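PDB 7AX7: endo-1,4-beta-xylanase from Uncultured bacterium, which uses a bound cobalt ion, through its carbohydrate esterase family 4 domain, to cleave acetyl groups from acetylated xylan. Local coordinates for residues S47-Q52 / S86-S91. Residues are numbered along the deposited sequence; the frame is centred on the assembly and turned at random.
Sequences SIMQRQ and SAIKNS
Met49 holds CG anti to its own carbonyl carbon and runs straight through chi2, then bends at chi3 (54°), which brings the terminal methyl CE to Ser91 and Ile88. On the other helix, Ser91 sets OG between its backbone N and carbonyl carbon (chi1 61°). From there OG reaches back one helical turn and donates a hydrogen bond to Ala87 O at 2.8 Å. OG approaches the carbonyl oxygen off the C=O axis (141°), tilted only slightly from the carbonyl plane. The bond fixes the rotation of the hydroxyl, whose oxygen lies 3.5 Å from Met49 CE. This is a van der Waals touch of a methyl on an oxygen; no hydrogen bond joins the two segments. Met49 CE also meets Ile88 CG1 at 4.3 Å, a looser apolar contact. The backbones stay well apart: Met49 CA and Ser91 CA, the nearest pair, are 8.4 Å from each other. In the distorted (beta/alpha)-barrel of NodB-type polysaccharide deacetylases, helices 46-54 and 74-92 pack on the outside of the curled parallel sheet. Met49 and Ile88 both rest on Leu36 of strand 33-36 and Leu59 of strand 58-61, so their touch continues the hydrophobic layer between helices and sheet. With alanine here instead of Ser91, Ala87 O would probably lose its hydroxyl partner and a small gap would open beside the methionine methyl. Pro14 and Val41 add loop contacts to Met49, while Val94 and Val96 touch Ile88. The cobalt ion held by Asp12, His62 and His66 is about 13 Å from the Ile88 side chain.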
loop_
_atom_site.group_PDB
_atom_site.type_symbol
_atom_site.label_atom_id
_atom_site.label_comp_id
_atom_site.label_asym_id
_atom_site.label_seq_id
_atom_site.Cartn_x
_atom_site.Cartn_y
_atom_site.Cartn_z
ATOM N N SER A 47 -17.226 -5.046 -4.516
ATOM C CA SER A 47 -17.861 -3.867 -3.953
ATOM C C SER A 47 -16.884 -3.080 -3.090
ATOM O O SER A 47 -16.976 -1.851 -3.026
ATOM C CB SER A 47 -19.119 -4.259 -3.176
ATOM O OG SER A 47 -18.808 -5.098 -2.084
ATOM N N ILE A 48 -15.915 -3.759 -2.475
ATOM C CA ILE A 48 -14.893 -3.071 -1.686
ATOM C C ILE A 48 -13.970 -2.273 -2.600
ATOM O O ILE A 48 -13.676 -1.098 -2.347
ATOM C CB ILE A 48 -14.113 -4.088 -0.831
ATOM C CG1 ILE A 48 -15.016 -4.679 0.257
ATOM C CG2 ILE A 48 -12.825 -3.471 -0.235
ATOM C CD1 ILE A 48 -14.431 -5.954 0.900
ATOM N N MET A 49 -13.515 -2.896 -3.693
ATOM C CA MET A 49 -12.668 -2.185 -4.648
ATOM C C MET A 49 -13.416 -1.017 -5.293
ATOM O O MET A 49 -12.828 0.044 -5.537
ATOM C CB MET A 49 -12.152 -3.157 -5.710
ATOM C CG MET A 49 -11.349 -4.324 -5.121
ATOM S SD MET A 49 -10.738 -5.497 -6.346
ATOM C CE MET A 49 -9.868 -4.401 -7.477
ATOM N N GLN A 50 -14.709 -1.191 -5.588
ATOM C CA GLN A 50 -15.478 -0.071 -6.122
ATOM C C GLN A 50 -15.495 1.093 -5.138
ATOM O O GLN A 50 -15.323 2.254 -5.532
ATOM C CB GLN A 50 -16.906 -0.509 -6.448
ATOM C CG GLN A 50 -17.040 -1.468 -7.629
ATOM C CD GLN A 50 -18.482 -1.899 -7.837
ATOM O OE1 GLN A 50 -19.140 -2.366 -6.909
ATOM N NE2 GLN A 50 -18.982 -1.728 -9.057
ATOM N N ARG A 51 -15.696 0.796 -3.850
ATOM C CA ARG A 51 -15.694 1.840 -2.831
ATOM C C ARG A 51 -14.309 2.474 -2.684
ATOM O O ARG A 51 -14.196 3.690 -2.495
ATOM C CB ARG A 51 -16.176 1.263 -1.498
ATOM C CG ARG A 51 -16.290 2.287 -0.372
ATOM C CD ARG A 51 -16.669 1.645 0.968
ATOM N NE ARG A 51 -16.653 2.625 2.056
ATOM C CZ ARG A 51 -16.647 2.319 3.350
ATOM N NH1 ARG A 51 -16.647 1.048 3.742
ATOM N NH2 ARG A 51 -16.618 3.287 4.257
ATOM N N GLN A 52 -13.243 1.676 -2.776
ATOM C CA GLN A 52 -11.901 2.254 -2.765
ATOM C C GLN A 52 -11.754 3.300 -3.867
ATOM O O GLN A 52 -11.247 4.405 -3.631
ATOM C CB GLN A 52 -10.841 1.149 -2.903
ATOM C CG GLN A 52 -10.672 0.279 -1.652
ATOM C CD GLN A 52 -9.830 -0.975 -1.904
ATOM O OE1 GLN A 52 -10.008 -1.666 -2.904
ATOM N NE2 GLN A 52 -8.916 -1.266 -0.989
ATOM N N SER A 86 -4.147 -6.324 -14.892
ATOM C CA SER A 86 -5.337 -6.438 -15.732
ATOM C C SER A 86 -6.572 -6.806 -14.910
ATOM O O SER A 86 -7.682 -6.371 -15.242
ATOM C CB SER A 86 -5.093 -7.436 -16.870
ATOM O OG SER A 86 -4.696 -8.694 -16.385
ATOM N N ALA A 87 -6.407 -7.573 -13.825
ATOM C CA ALA A 87 -7.539 -7.819 -12.928
ATOM C C ALA A 87 -8.065 -6.516 -12.323
ATOM O O ALA A 87 -9.280 -6.313 -12.219
ATOM C CB ALA A 87 -7.141 -8.796 -11.818
ATOM N N ILE A 88 -7.164 -5.624 -11.917
ATOM C CA ILE A 88 -7.582 -4.358 -11.326
ATOM C C ILE A 88 -8.172 -3.431 -12.387
ATOM O O ILE A 88 -9.187 -2.759 -12.150
ATOM C CB ILE A 88 -6.397 -3.710 -10.593
ATOM C CG1 ILE A 88 -6.012 -4.556 -9.378
ATOM C CG2 ILE A 88 -6.735 -2.284 -10.197
ATOM C CD1 ILE A 88 -4.681 -4.167 -8.759
ATOM N N LYS A 89 -7.560 -3.389 -13.576
ATOM C CA LYS A 89 -8.077 -2.543 -14.650
ATOM C C LYS A 89 -9.438 -3.027 -15.133
ATOM O O LYS A 89 -10.372 -2.230 -15.298
ATOM C CB LYS A 89 -7.087 -2.506 -15.810
ATOM C CG LYS A 89 -7.558 -1.672 -17.002
ATOM C CD LYS A 89 -7.757 -0.213 -16.613
ATOM C CE LYS A 89 -8.029 0.650 -17.840
ATOM N NZ LYS A 89 -8.258 2.081 -17.469
ATOM N N ASN A 90 -9.572 -4.336 -15.355
ATOM C CA ASN A 90 -10.812 -4.878 -15.897
ATOM C C ASN A 90 -11.937 -4.942 -14.878
ATOM O O ASN A 90 -13.099 -5.074 -15.279
ATOM C CB ASN A 90 -10.580 -6.277 -16.466
ATOM C CG ASN A 90 -9.729 -6.254 -17.700
ATOM O OD1 ASN A 90 -9.556 -5.207 -18.328
ATOM N ND2 ASN A 90 -9.190 -7.405 -18.065
ATOM N N SER A 91 -11.627 -4.893 -13.582
ATOM C CA SER A 91 -12.684 -4.935 -12.578
ATOM C C SER A 91 -13.234 -3.548 -12.278
ATOM O O SER A 91 -14.450 -3.350 -12.318
ATOM C CB SER A 91 -12.193 -5.599 -11.282
ATOM O OG SER A 91 -11.116 -4.892 -10.682
#